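Receptor-type adenylate cyclase GRESAG 4.3 (Trypanosoma brucei, PDB 1FX4) catalyses the conversion of ATP to cyclic AMP and diphosphate with magnesium, through the class III cyclase domain present here, and could act as a receptor for an unknown ligand. Local coordinates at residues I145-D148 and G153-Y156; I20-A25 and R100-Q105. All blocks are in the same frame, centred on the assembly; numbering follows the deposited sequence.

Overall arrangement
Both contacts belong to the one class III adenylyl cyclase catalytic domain, on opposite sides of its centre. Contact 2 comes first along the chain: it joins the turn after strand 13-20 and the start of helix 23-29 to helix 94-109, and closes before contact 1 opens. Contact 1 is a local hairpin of strands 144-147 and 154-157, which form a two-stranded sheet apart from the mixed seven-stranded sheet of the domain. The centres of the two contacts lie about 34 Å apart, their nearest atoms about 18 Å. The Ser22 side chain of contact 2 is about 9 Å from the magnesium ion, whereas contact 1 lies away from it; each also comes within reach of the second subunit.

Contact 1: I145-D148 and G153-Y156; sequences IRYD and GYDY
Arg146 and Asp155 form the hydrogen-bonded pair of an antiparallel hairpin whose short strand axes approach to 4.6 Å, their directions 152° apart. Arg146 N gives a nearly straight bond to Asp155 O (2.8 Å), and Asp155 N returns one to Arg146 O at 2.7 Å. Nearer the turn, Asp148 N donates to Gly153 O at 2.8 Å. A water gives a hydrogen bond to each of two carbonyl oxygens, Arg146 O and Gly153 O, and so bridges the strands beside the direct bonds. The non-hydrogen-bonded pairs Ile145-Tyr156 and Tyr147-Tyr154 flank Arg146-Asp155, and all four of their side chains share one face.

On that face Tyr147 CD2 sits over the Tyr154 ring, displaced toward its rim and 3.7 Å from Tyr154 CZ. The two ring planes make 50°, neither stacked nor perpendicular. Ile145 reaches the same Tyr154 ring at its edge, CG2 lying 3.7 Å from Tyr154 CD2. CG2 is placed there with CG1 beside the backbone N (chi1 -54°), and both branches also touch Tyr156 CE2, the Ile145 and Tyr156 side chains running side by side. This two-stranded beta hairpin lies at the surface of the cyclase domain, where Tyr156 packs on Val57, Met65 and Ala67 of strands 55-60 and 63-68, joining it to one edge of the main sheet.

The other face carries Arg146 and Asp155, whose side chains lead away from the facing strand. Asp155 OD2 accepts a bond from Tyr156 N at 2.7 Å, on the anti side and somewhat out of the carboxylate plane, while OD1 forms a salt bridge with Lys58. Arg146 instead makes a cation-pi contact with Tyr157.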
loop_
_atom_site.group_PDB
_atom_site.type_symbol
_atom_site.label_atom_id
_atom_site.label_comp_id
_atom_site.label_asym_id
_atom_site.label_seq_id
_atom_site.Cartn_x
_atom_site.Cartn_y
_atom_site.Cartn_z
ATOM N N ILE A 145 -15.009 12.861 4.858
ATOM C CA ILE A 145 -14.566 13.027 3.485
ATOM C C ILE A 145 -13.475 14.089 3.379
ATOM O O ILE A 145 -13.627 15.195 3.901
ATOM C CB ILE A 145 -15.765 13.416 2.595
ATOM C CG1 ILE A 145 -16.890 12.389 2.775
ATOM C CG2 ILE A 145 -15.338 13.525 1.132
ATOM C CD1 ILE A 145 -18.163 12.737 2.036
ATOM N N ARG A 146 -12.377 13.743 2.712
ATOM C CA ARG A 146 -11.276 14.676 2.531
ATOM C C ARG A 146 -10.998 14.935 1.067
ATOM O O ARG A 146 -10.943 14.009 0.255
ATOM C CB ARG A 146 -10.006 14.168 3.192
ATOM C CG ARG A 146 -10.072 14.176 4.693
ATOM C CD ARG A 146 -8.719 13.889 5.294
ATOM N NE ARG A 146 -8.873 13.482 6.684
ATOM C CZ ARG A 146 -7.989 12.748 7.348
ATOM N NH1 ARG A 146 -6.876 12.343 6.746
ATOM N NH2 ARG A 146 -8.246 12.380 8.598
ATOM N N TYR A 147 -10.852 16.211 0.740
ATOM C CA TYR A 147 -10.569 16.625 -0.619
ATOM C C TYR A 147 -9.106 16.998 -0.718
ATOM O O TYR A 147 -8.526 17.555 0.222
ATOM C CB TYR A 147 -11.438 17.819 -1.011
ATOM C CG TYR A 147 -11.122 18.394 -2.376
ATOM C CD1 TYR A 147 -10.596 19.681 -2.505
ATOM C CD2 TYR A 147 -11.354 17.656 -3.540
ATOM C CE1 TYR A 147 -10.308 20.222 -3.762
ATOM C CE2 TYR A 147 -11.070 18.184 -4.796
ATOM C CZ TYR A 147 -10.551 19.467 -4.900
ATOM O OH TYR A 147 -10.289 19.996 -6.140
ATOM N N ASP A 148 -8.495 16.623 -1.835
ATOM C CA ASP A 148 -7.102 16.954 -2.071
ATOM C C ASP A 148 -7.101 17.990 -3.181
ATOM O O ASP A 148 -7.660 17.769 -4.253
ATOM C CB ASP A 148 -6.300 15.723 -2.481
ATOM C CG ASP A 148 -4.805 15.955 -2.409
ATOM O OD1 ASP A 148 -4.376 16.972 -1.818
ATOM O OD2 ASP A 148 -4.050 15.114 -2.936
ATOM N N GLY A 153 -8.500 14.882 -5.928
ATOM C CA GLY A 153 -9.147 13.656 -5.489
ATOM C C GLY A 153 -9.836 13.700 -4.134
ATOM O O GLY A 153 -9.654 14.627 -3.344
ATOM N N TYR A 154 -10.668 12.699 -3.883
ATOM C CA TYR A 154 -11.385 12.593 -2.619
ATOM C C TYR A 154 -10.945 11.335 -1.901
ATOM O O TYR A 154 -10.667 10.326 -2.540
ATOM C CB TYR A 154 -12.897 12.519 -2.851
ATOM C CG TYR A 154 -13.545 13.841 -3.189
ATOM C CD1 TYR A 154 -13.559 14.316 -4.495
ATOM C CD2 TYR A 154 -14.144 14.611 -2.193
ATOM C CE1 TYR A 154 -14.159 15.536 -4.809
ATOM C CE2 TYR A 154 -14.744 15.829 -2.490
ATOM C CZ TYR A 154 -14.747 16.286 -3.796
ATOM O OH TYR A 154 -15.335 17.487 -4.081
ATOM N N ASP A 155 -10.837 11.417 -0.581
ATOM C CA ASP A 155 -10.472 10.264 0.228
ATOM C C ASP A 155 -11.484 10.161 1.365
ATOM O O ASP A 155 -12.220 11.114 1.659
ATOM C CB ASP A 155 -9.054 10.363 0.776
ATOM C CG ASP A 155 -8.441 8.988 1.082
ATOM O OD1 ASP A 155 -7.199 8.915 1.169
ATOM O OD2 ASP A 155 -9.177 7.977 1.232
ATOM N N TYR A 156 -11.535 8.990 1.980
ATOM C CA TYR A 156 -12.487 8.711 3.035
ATOM C C TYR A 156 -11.792 8.086 4.231
ATOM O O TYR A 156 -11.167 7.037 4.123
ATOM C CB TYR A 156 -13.578 7.791 2.475
ATOM C CG TYR A 156 -14.173 8.359 1.206
ATOM C CD1 TYR A 156 -13.562 8.149 -0.026
ATOM C CD2 TYR A 156 -15.281 9.195 1.253
ATOM C CE1 TYR A 156 -14.022 8.780 -1.184
ATOM C CE2 TYR A 156 -15.754 9.827 0.104
ATOM C CZ TYR A 156 -15.116 9.614 -1.111
ATOM O OH TYR A 156 -15.534 10.277 -2.243
HETATM O O HOH W 1 -8.498 13.440 -1.080
#

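Contact 2: I20-A25 and R100-Q105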
loop_
_atom_site.group_PDB
_atom_site.type_symbol
_atom_site.label_atom_id
_atom_site.label_comp_id
_atom_site.label_asym_id
_atom_site.label_seq_id
_atom_site.Cartn_x
_atom_site.Cartn_y
_atom_site.Cartn_z
ATOM N N ILE A 20 -5.857 -9.025 -3.877
ATOM C CA ILE A 20 -5.632 -10.297 -4.531
ATOM C C ILE A 20 -5.145 -11.271 -3.471
ATOM O O ILE A 20 -4.144 -11.011 -2.784
ATOM C CB ILE A 20 -4.586 -10.190 -5.641
ATOM C CG1 ILE A 20 -5.094 -9.264 -6.754
ATOM C CG2 ILE A 20 -4.303 -11.574 -6.225
ATOM C CD1 ILE A 20 -4.100 -9.129 -7.887
ATOM N N GLU A 21 -5.861 -12.374 -3.323
ATOM C CA GLU A 21 -5.464 -13.350 -2.335
ATOM C C GLU A 21 -4.131 -13.973 -2.717
ATOM O O GLU A 21 -3.890 -14.294 -3.884
ATOM C CB GLU A 21 -6.510 -14.448 -2.186
ATOM C CG GLU A 21 -6.163 -15.385 -1.045
ATOM C CD GLU A 21 -7.165 -16.483 -0.854
ATOM O OE1 GLU A 21 -7.883 -16.443 0.164
ATOM O OE2 GLU A 21 -7.232 -17.388 -1.712
ATOM N N SER A 22 -3.243 -14.074 -1.730
ATOM C CA SER A 22 -1.925 -14.686 -1.928
ATOM C C SER A 22 -1.102 -14.068 -3.035
ATOM O O SER A 22 -0.292 -14.763 -3.647
ATOM C CB SER A 22 -2.085 -16.172 -2.251
ATOM O OG SER A 22 -2.566 -16.863 -1.135
ATOM N N SER A 23 -1.263 -12.773 -3.289
ATOM C CA SER A 23 -0.492 -12.177 -4.372
ATOM C C SER A 23 1.013 -12.236 -4.125
ATOM O O SER A 23 1.789 -12.429 -5.050
ATOM C CB SER A 23 -0.935 -10.746 -4.670
ATOM O OG SER A 23 -0.702 -9.879 -3.585
ATOM N N THR A 24 1.419 -12.084 -2.874
ATOM C CA THR A 24 2.845 -12.135 -2.557
ATOM C C THR A 24 3.434 -13.488 -2.971
ATOM O O THR A 24 4.422 -13.546 -3.701
ATOM C CB THR A 24 3.066 -11.854 -1.068
ATOM O OG1 THR A 24 2.618 -10.526 -0.788
ATOM C CG2 THR A 24 4.528 -11.944 -0.719
ATOM N N ALA A 25 2.774 -14.568 -2.573
ATOM C CA ALA A 25 3.219 -15.921 -2.916
ATOM C C ALA A 25 3.144 -16.176 -4.425
ATOM O O ALA A 25 3.957 -16.912 -4.978
ATOM C CB ALA A 25 2.400 -16.951 -2.159
ATOM N N ARG A 100 -4.256 -23.990 -5.461
ATOM C CA ARG A 100 -4.547 -25.310 -4.916
ATOM C C ARG A 100 -3.396 -25.787 -4.017
ATOM O O ARG A 100 -3.638 -26.288 -2.923
ATOM C CB ARG A 100 -4.880 -26.298 -6.032
ATOM C CG ARG A 100 -6.263 -26.024 -6.645
ATOM C CD ARG A 100 -6.712 -27.136 -7.568
ATOM N NE ARG A 100 -5.736 -27.400 -8.618
ATOM C CZ ARG A 100 -5.743 -26.816 -9.811
ATOM N NH1 ARG A 100 -6.679 -25.923 -10.123
ATOM N NH2 ARG A 100 -4.813 -27.127 -10.699
ATOM N N GLU A 101 -2.156 -25.522 -4.433
ATOM C CA GLU A 101 -0.978 -25.888 -3.635
ATOM C C GLU A 101 -1.004 -25.171 -2.279
ATOM O O GLU A 101 -0.719 -25.775 -1.249
ATOM C CB GLU A 101 0.310 -25.482 -4.347
ATOM C CG GLU A 101 0.724 -26.326 -5.522
ATOM C CD GLU A 101 1.984 -25.780 -6.175
ATOM O OE1 GLU A 101 2.047 -25.746 -7.430
ATOM O OE2 GLU A 101 2.898 -25.353 -5.428
ATOM N N PHE A 102 -1.316 -23.877 -2.287
ATOM C CA PHE A 102 -1.362 -23.094 -1.049
ATOM C C PHE A 102 -2.348 -23.695 -0.052
ATOM O O PHE A 102 -2.077 -23.741 1.148
ATOM C CB PHE A 102 -1.727 -21.622 -1.322
ATOM C CG PHE A 102 -0.771 -20.908 -2.249
ATOM C CD1 PHE A 102 -1.196 -19.792 -2.969
ATOM C CD2 PHE A 102 0.536 -21.352 -2.421
ATOM C CE1 PHE A 102 -0.340 -19.134 -3.846
ATOM C CE2 PHE A 102 1.404 -20.702 -3.300
ATOM C CZ PHE A 102 0.969 -19.593 -4.013
ATOM N N GLU A 103 -3.499 -24.151 -0.548
ATOM C CA GLU A 103 -4.505 -24.758 0.316
ATOM C C GLU A 103 -3.959 -26.045 0.910
ATOM O O GLU A 103 -4.125 -26.315 2.100
ATOM C CB GLU A 103 -5.773 -25.072 -0.470
ATOM C CG GLU A 103 -6.531 -23.843 -0.910
ATOM C CD GLU A 103 -7.798 -24.179 -1.672
ATOM O OE1 GLU A 103 -8.346 -23.270 -2.319
ATOM O OE2 GLU A 103 -8.254 -25.340 -1.616
ATOM N N GLU A 104 -3.316 -26.839 0.064
ATOM C CA GLU A 104 -2.740 -28.102 0.500
ATOM C C GLU A 104 -1.637 -27.884 1.532
ATOM O O GLU A 104 -1.601 -28.572 2.551
ATOM C CB GLU A 104 -2.255 -28.900 -0.709
ATOM C CG GLU A 104 -3.420 -29.495 -1.494
ATOM C CD GLU A 104 -3.033 -30.059 -2.847
ATOM O OE1 GLU A 104 -1.827 -30.273 -3.101
ATOM O OE2 GLU A 104 -3.951 -30.286 -3.666
ATOM N N GLN A 105 -0.793 -26.879 1.304
ATOM C CA GLN A 105 0.289 -26.545 2.231
ATOM C C GLN A 105 -0.291 -26.099 3.570
ATOM O O GLN A 105 0.225 -26.445 4.632
ATOM C CB GLN A 105 1.155 -25.416 1.660
ATOM C CG GLN A 105 1.994 -25.801 0.446
ATOM C CD GLN A 105 2.519 -24.587 -0.317
ATOM O OE1 GLN A 105 2.373 -23.441 0.128
ATOM N NE2 GLN A 105 3.118 -24.834 -1.476
#
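The Phe102 ring meets both Ser22 and Ala25 obliquely. Ala25 CB comes to 3.5 Å from Phe102 CZ and also touches CE1 and CE2, so the methyl meets the far end of the ring. Ser22 meets CD1 and CE1: its CB is 3.8 Å from Phe102 CE1, and its OG is 3.7 Å from Phe102 CD1. These are van der Waals contacts.

Phe102 points across to the other segment with CG beside its own backbone N (chi1 -59°), which sends the ring out from helix 94-109 to lie against both Ser22 and Ala25. Ser22 directs its CB toward that helix, and its left-handed backbone (phi 56°) belongs to the type II beta turn from Ile20 to Ser23. The turn's bond, Ser23 N to Ile20 O, is weak at 3.4 Å. Ser22 stands at the N-cap position of helix 23-29 but makes no capping bond with its side chain.

The interface is small, burying 127 Å², and polar contacts surround it. Tyr99, one helical turn before Glu103, binds the carbonyl oxygen of Glu21 through its OH and packs on Ser22. The Glu103 carboxylate turns to Arg133, Thr117 and Ala118, and Thr24 OG1 bonds to Glu91 of the second subunit.

At the end of the turn, Ser23 OG makes a weak hydrogen bond to the magnesium ligand Asp62, and the side chain of Ser22 is about 9 Å from the ion. Phe102 thus packs helix 94-109 against the turn after the Asp19-bearing strand and the first turn of helix 23-29, at the border of the two-aspartate metal site characteristic of class III cyclases.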